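Local coordinates for nicotinate-nucleotide pyrophosphorylase (Ehrlichia chaffeensis, PDB 3L0G), which probably catalyses the conversion of quinolinate to nicotinate mononucleotide, the step by which quinolinic acid enters NAD(+) biosynthesis, at residues L196-L201 / E208-E213; S172-L177 / L182-H187. All coordinates share one frame; numbering follows the deposited sequence.

Interaction 1: residues L196-L201 / E208-E213; sequences LAIQRL and EYIAIE
I210, at the middle of this contact, points its side chain at helix 194-204 and meets both I198 and L201. Its CD1 does the touching: it lies 3.7 Å from CD2 of L201 and 4.0 Å from CG2 of I198, so one methyl group bridges residues almost a turn apart on the helix. In L201, CG stands anti to the backbone N (chi1 -169°) and is directed toward I210; CD2 then lies past the isoleucine, and the two side chains run alongside in opposite directions. The same methyl, CD2 of L201, also lies 3.9 Å from CG1 of I210. I198 divides its two branches between I210 and I212. CG2 goes to I210, while CD1 of I198, at the end of the other branch, approaches CD1 of I212 at 4.3 Å. At the far end, CD2 of L201 still brushes CB of E208, whose carboxylate turns away from the helix.

The axes of 196-201 and 210-213 come within 10.7 Å, at 157° between their directions, as when a helix leads back along a parallel sheet to the next strand. I198 also packs on V228, L201 on V181 and I212 on I188. No hydrogen bond crosses between the two segments; the closest contacts are between branched aliphatic groups, with the CB of E208 at the margin, so the helix is held against the sheet by shape and by exclusion of water.

Interaction 2: residues S172-L177 / L182-H187; sequences SYRDNL and LIKDNH. With FMT (formic acid), chain J.
R174 and K184 converge on a bound formate, probably taken up from the crystallisation liquor. The arginine grips it with two nearly straight bonds, NE of R174 to the formate O1 at 2.8 Å and NH2 to the formate O2 at 2.9 Å, and the formate carbon lies in the guanidinium plane. From the opposite direction K184, its chain bent at chi4 (-89°), brings NZ to 3.0 Å from the formate O2, and R151 adds a further bond to the ligand. The two cationic ends, NH2 of R174 and NZ of K184, are 4.2 Å apart and share the anion between them.

Water mediates a second link: it accepts from NH2 of R174 at 2.7 Å and donates to the backbone O of L182. NH1 of R174 bonds to the carbonyl of G180, which further restrains the guanidinium.

Van der Waals packing lies on one face of the guanidinium, where CB of L182 sits over the centre, 3.6 Å from CZ of R174. The same CB makes an apolar, oblique approach to CE2 of Y173.

Basic side chains gathered round a small carboxylate at the C-terminal end of a parallel strand are consistent with the site for the acidic substrate quinolinate in this phosphoribosyltransferase family.

Along the chain, both segments of interaction 2 come ahead of those of interaction 1, and the centres of the two contacts lie 11 Å apart. They share the parallel sheet of the C-terminal family region, in which strands 181-183 and 210-214 are neighbours; helices 185-191 and 194-204 follow one another between these strands. The seam is direct: the backbone N of E213 is 2.8 Å from O of I183, and CB of A211 packs on CD1 of L182. Interaction 1 thus joins a helix to the sheet, whereas interaction 2 lies at the end of strand 181-183 and carries the anion-binding groups. Both touch the second subunit, so both contacts border the subunit interface.

Interaction 1: residues L196-L201 / E208-E213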
loop_
_atom_site.group_PDB
_atom_site.type_symbol
_atom_site.label_atom_id
_atom_site.label_comp_id
_atom_site.label_asym_id
_atom_site.label_seq_id
_atom_site.Cartn_x
_atom_site.Cartn_y
_atom_site.Cartn_z
ATOM N N LEU C 196 -18.586 31.162 16.272
ATOM C CA LEU C 196 -17.818 30.372 17.263
ATOM C C LEU C 196 -16.884 29.363 16.594
ATOM O O LEU C 196 -15.751 29.173 17.034
ATOM C CB LEU C 196 -18.740 29.672 18.260
ATOM C CG LEU C 196 -18.048 28.875 19.364
ATOM C CD1 LEU C 196 -17.382 29.797 20.411
ATOM C CD2 LEU C 196 -19.086 27.978 20.026
ATOM N N ALA C 197 -17.335 28.731 15.515
ATOM C CA ALA C 197 -16.464 27.819 14.751
ATOM C C ALA C 197 -15.190 28.528 14.255
ATOM O O ALA C 197 -14.058 28.020 14.448
ATOM C CB ALA C 197 -17.242 27.170 13.552
ATOM N N ILE C 198 -15.355 29.689 13.616
ATOM C CA ILE C 198 -14.214 30.400 13.049
ATOM C C ILE C 198 -13.291 30.862 14.183
ATOM O O ILE C 198 -12.051 30.723 14.090
ATOM C CB ILE C 198 -14.639 31.631 12.201
ATOM C CG1 ILE C 198 -15.401 31.183 10.932
ATOM C CG2 ILE C 198 -13.390 32.442 11.794
ATOM C CD1 ILE C 198 -16.258 32.279 10.287
ATOM N N GLN C 199 -13.885 31.435 15.239
ATOM C CA GLN C 199 -13.091 31.861 16.400
ATOM C C GLN C 199 -12.192 30.749 16.946
ATOM O O GLN C 199 -10.980 30.976 17.199
ATOM C CB GLN C 199 -13.983 32.392 17.532
ATOM C CG GLN C 199 -14.562 33.818 17.289
ATOM C CD GLN C 199 -15.439 34.311 18.469
ATOM O OE1 GLN C 199 -16.072 35.379 18.406
ATOM N NE2 GLN C 199 -15.458 33.528 19.553
ATOM N N ARG C 200 -12.782 29.562 17.150
ATOM C CA ARG C 200 -12.028 28.406 17.682
ATOM C C ARG C 200 -10.924 27.949 16.752
ATOM O O ARG C 200 -9.806 27.667 17.197
ATOM C CB ARG C 200 -12.965 27.222 17.954
ATOM C CG ARG C 200 -13.811 27.421 19.191
ATOM C CD ARG C 200 -14.743 26.283 19.340
ATOM N NE ARG C 200 -15.493 26.324 20.586
ATOM C CZ ARG C 200 -16.335 25.363 20.962
ATOM N NH1 ARG C 200 -16.539 24.299 20.186
ATOM N NH2 ARG C 200 -16.975 25.467 22.112
ATOM N N LEU C 201 -11.242 27.846 15.461
ATOM C CA LEU C 201 -10.256 27.443 14.481
ATOM C C LEU C 201 -9.086 28.418 14.476
ATOM O O LEU C 201 -7.941 27.992 14.550
ATOM C CB LEU C 201 -10.840 27.299 13.068
ATOM C CG LEU C 201 -9.882 26.610 12.075
ATOM C CD1 LEU C 201 -10.534 25.440 11.331
ATOM C CD2 LEU C 201 -9.287 27.646 11.129
ATOM N N GLU C 208 -4.266 30.262 9.200
ATOM C CA GLU C 208 -4.773 29.238 8.257
ATOM C C GLU C 208 -5.786 29.888 7.337
ATOM O O GLU C 208 -6.612 30.683 7.782
ATOM C CB GLU C 208 -5.475 28.060 8.946
ATOM C CG GLU C 208 -4.597 26.819 9.199
ATOM C CD GLU C 208 -4.131 26.096 7.962
ATOM O OE1 GLU C 208 -4.873 26.071 6.950
ATOM O OE2 GLU C 208 -3.011 25.529 8.015
ATOM N N TYR C 209 -5.712 29.535 6.060
ATOM C CA TYR C 209 -6.689 29.956 5.083
ATOM C C TYR C 209 -8.025 29.331 5.479
ATOM O O TYR C 209 -8.090 28.110 5.719
ATOM C CB TYR C 209 -6.257 29.449 3.711
ATOM C CG TYR C 209 -7.067 29.912 2.543
ATOM C CD1 TYR C 209 -6.602 30.931 1.709
ATOM C CD2 TYR C 209 -8.251 29.281 2.211
ATOM C CE1 TYR C 209 -7.329 31.327 0.613
ATOM C CE2 TYR C 209 -8.973 29.658 1.124
ATOM C CZ TYR C 209 -8.519 30.685 0.328
ATOM O OH TYR C 209 -9.248 31.042 -0.764
ATOM N N ILE C 210 -9.087 30.126 5.544
ATOM C CA ILE C 210 -10.363 29.576 6.032
ATOM C C ILE C 210 -11.413 29.609 4.970
ATOM O O ILE C 210 -11.760 30.690 4.518
ATOM C CB ILE C 210 -10.899 30.336 7.262
ATOM C CG1 ILE C 210 -9.839 30.366 8.373
ATOM C CG2 ILE C 210 -12.185 29.690 7.741
ATOM C CD1 ILE C 210 -10.353 30.863 9.729
ATOM N N ALA C 211 -11.906 28.419 4.588
ATOM C CA ALA C 211 -13.121 28.251 3.763
ATOM C C ALA C 211 -14.292 27.769 4.601
ATOM O O ALA C 211 -14.109 26.964 5.505
ATOM C CB ALA C 211 -12.886 27.255 2.643
ATOM N N ILE C 212 -15.511 28.233 4.282
ATOM C CA ILE C 212 -16.704 27.816 5.021
ATOM C C ILE C 212 -17.902 27.606 4.093
ATOM O O ILE C 212 -18.132 28.395 3.179
ATOM C CB ILE C 212 -17.038 28.814 6.137
ATOM C CG1 ILE C 212 -18.269 28.353 6.960
ATOM C CG2 ILE C 212 -17.233 30.214 5.558
ATOM C CD1 ILE C 212 -18.480 29.150 8.314
ATOM N N GLU C 213 -18.650 26.528 4.291
ATOM C CA GLU C 213 -19.855 26.338 3.487
ATOM C C GLU C 213 -21.119 26.946 4.100
ATOM O O GLU C 213 -21.424 26.794 5.298
ATOM C CB GLU C 213 -20.067 24.896 3.041
ATOM C CG GLU C 213 -19.894 23.851 4.040
ATOM C CD GLU C 213 -20.415 22.482 3.558
ATOM O OE1 GLU C 213 -21.291 21.904 4.264
ATOM O OE2 GLU C 213 -19.948 22.018 2.473
#

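Interaction 2: residues S172-L177 / L182-H187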
loop_
_atom_site.group_PDB
_atom_site.type_symbol
_atom_site.label_atom_id
_atom_site.label_comp_id
_atom_site.label_asym_id
_atom_site.label_seq_id
_atom_site.Cartn_x
_atom_site.Cartn_y
_atom_site.Cartn_z
ATOM N N SER C 172 -8.179 21.602 -7.695
ATOM C CA SER C 172 -8.565 21.037 -6.395
ATOM C C SER C 172 -8.168 21.932 -5.231
ATOM O O SER C 172 -7.017 22.273 -5.113
ATOM C CB SER C 172 -7.879 19.713 -6.189
ATOM O OG SER C 172 -8.193 19.160 -4.919
ATOM N N TYR C 173 -9.128 22.260 -4.363
ATOM C CA TYR C 173 -8.847 22.990 -3.112
ATOM C C TYR C 173 -7.938 22.229 -2.167
ATOM O O TYR C 173 -7.001 22.785 -1.592
ATOM C CB TYR C 173 -10.150 23.324 -2.392
ATOM C CG TYR C 173 -9.943 24.050 -1.077
ATOM C CD1 TYR C 173 -9.297 25.273 -1.034
ATOM C CD2 TYR C 173 -10.410 23.531 0.107
ATOM C CE1 TYR C 173 -9.114 25.942 0.189
ATOM C CE2 TYR C 173 -10.217 24.177 1.313
ATOM C CZ TYR C 173 -9.563 25.367 1.361
ATOM O OH TYR C 173 -9.385 26.013 2.585
ATOM N N ARG C 174 -8.221 20.946 -1.992
ATOM C CA ARG C 174 -7.480 20.135 -1.063
ATOM C C ARG C 174 -7.619 18.668 -1.449
ATOM O O ARG C 174 -8.570 18.302 -2.094
ATOM C CB ARG C 174 -7.998 20.362 0.359
ATOM C CG ARG C 174 -9.374 19.742 0.669
ATOM C CD ARG C 174 -9.859 20.213 2.066
ATOM N NE ARG C 174 -11.227 19.784 2.327
ATOM C CZ ARG C 174 -11.781 19.658 3.531
ATOM N NH1 ARG C 174 -11.101 19.947 4.629
ATOM N NH2 ARG C 174 -13.020 19.191 3.638
ATOM N N ASP C 175 -6.647 17.864 -1.052
ATOM C CA ASP C 175 -6.620 16.449 -1.347
ATOM C C ASP C 175 -7.492 15.677 -0.379
ATOM O O ASP C 175 -8.134 14.718 -0.761
ATOM C CB ASP C 175 -5.195 15.910 -1.299
ATOM C CG ASP C 175 -4.353 16.344 -2.497
ATOM O OD1 ASP C 175 -4.869 16.829 -3.502
ATOM O OD2 ASP C 175 -3.136 16.179 -2.419
ATOM N N ASN C 176 -7.543 16.095 0.867
ATOM C CA ASN C 176 -8.262 15.354 1.887
ATOM C C ASN C 176 -8.414 16.200 3.141
ATOM O O ASN C 176 -8.271 17.391 3.063
ATOM C CB ASN C 176 -7.554 14.032 2.164
ATOM C CG ASN C 176 -6.172 14.209 2.723
ATOM O OD1 ASN C 176 -5.778 15.310 3.177
ATOM N ND2 ASN C 176 -5.426 13.102 2.760
ATOM N N LEU C 177 -8.744 15.607 4.274
ATOM C CA LEU C 177 -9.048 16.374 5.478
ATOM C C LEU C 177 -7.836 16.970 6.195
ATOM O O LEU C 177 -8.009 17.780 7.113
ATOM C CB LEU C 177 -9.849 15.521 6.457
ATOM C CG LEU C 177 -11.267 15.199 5.979
ATOM C CD1 LEU C 177 -11.941 14.263 6.945
ATOM C CD2 LEU C 177 -12.057 16.492 5.749
ATOM N N LEU C 182 -11.967 23.436 5.781
ATOM C CA LEU C 182 -13.261 23.685 5.146
ATOM C C LEU C 182 -14.297 23.391 6.201
ATOM O O LEU C 182 -14.530 22.237 6.520
ATOM C CB LEU C 182 -13.469 22.811 3.887
ATOM C CG LEU C 182 -14.825 23.042 3.190
ATOM C CD1 LEU C 182 -14.977 24.503 2.762
ATOM C CD2 LEU C 182 -14.999 22.117 1.975
ATOM N N ILE C 183 -14.864 24.467 6.753
ATOM C CA ILE C 183 -15.848 24.404 7.807
ATOM C C ILE C 183 -17.161 24.118 7.131
ATOM O O ILE C 183 -17.557 24.828 6.207
ATOM C CB ILE C 183 -15.928 25.751 8.574
ATOM C CG1 ILE C 183 -14.521 26.094 9.160
ATOM C CG2 ILE C 183 -17.030 25.708 9.638
ATOM C CD1 ILE C 183 -14.406 27.431 9.820
ATOM N N LYS C 184 -17.829 23.074 7.602
ATOM C CA LYS C 184 -18.973 22.494 6.923
ATOM C C LYS C 184 -20.235 22.704 7.697
ATOM O O LYS C 184 -20.185 23.056 8.881
ATOM C CB LYS C 184 -18.694 21.008 6.663
ATOM C CG LYS C 184 -17.666 20.849 5.551
ATOM C CD LYS C 184 -17.468 19.417 5.096
ATOM C CE LYS C 184 -16.469 19.322 3.955
ATOM N NZ LYS C 184 -17.054 19.455 2.570
ATOM N N ASP C 185 -21.373 22.494 7.031
ATOM C CA ASP C 185 -22.686 22.493 7.683
ATOM C C ASP C 185 -22.649 21.772 9.031
ATOM O O ASP C 185 -23.150 22.272 10.042
ATOM C CB ASP C 185 -23.790 21.899 6.766
ATOM C CG ASP C 185 -23.520 20.447 6.325
ATOM O OD1 ASP C 185 -22.466 19.822 6.663
ATOM O OD2 ASP C 185 -24.422 19.894 5.653
ATOM N N ASN C 186 -22.012 20.615 9.059
ATOM C CA ASN C 186 -22.014 19.787 10.279
ATOM C C ASN C 186 -21.101 20.284 11.416
ATOM O O ASN C 186 -21.324 19.955 12.578
ATOM C CB ASN C 186 -21.749 18.341 9.923
ATOM C CG ASN C 186 -22.967 17.670 9.289
ATOM O OD1 ASN C 186 -22.835 16.658 8.583
ATOM N ND2 ASN C 186 -24.168 18.226 9.546
ATOM N N HIS C 187 -20.093 21.086 11.086
ATOM C CA HIS C 187 -19.306 21.764 12.125
ATOM C C HIS C 187 -20.145 22.830 12.803
ATOM O O HIS C 187 -20.151 22.940 14.027
ATOM C CB HIS C 187 -18.059 22.389 11.540
ATOM C CG HIS C 187 -17.100 21.389 11.010
ATOM N ND1 HIS C 187 -16.855 21.233 9.660
ATOM C CD2 HIS C 187 -16.334 20.466 11.646
ATOM C CE1 HIS C 187 -15.989 20.251 9.493
ATOM N NE2 HIS C 187 -15.645 19.782 10.680
HETATM C C FMT J . -13.990 18.943 0.161
HETATM O O1 FMT J . -12.811 19.311 0.069
HETATM O O2 FMT J . -14.503 18.587 1.230
HETATM O O HOH W 1 -13.428 19.625 6.281
#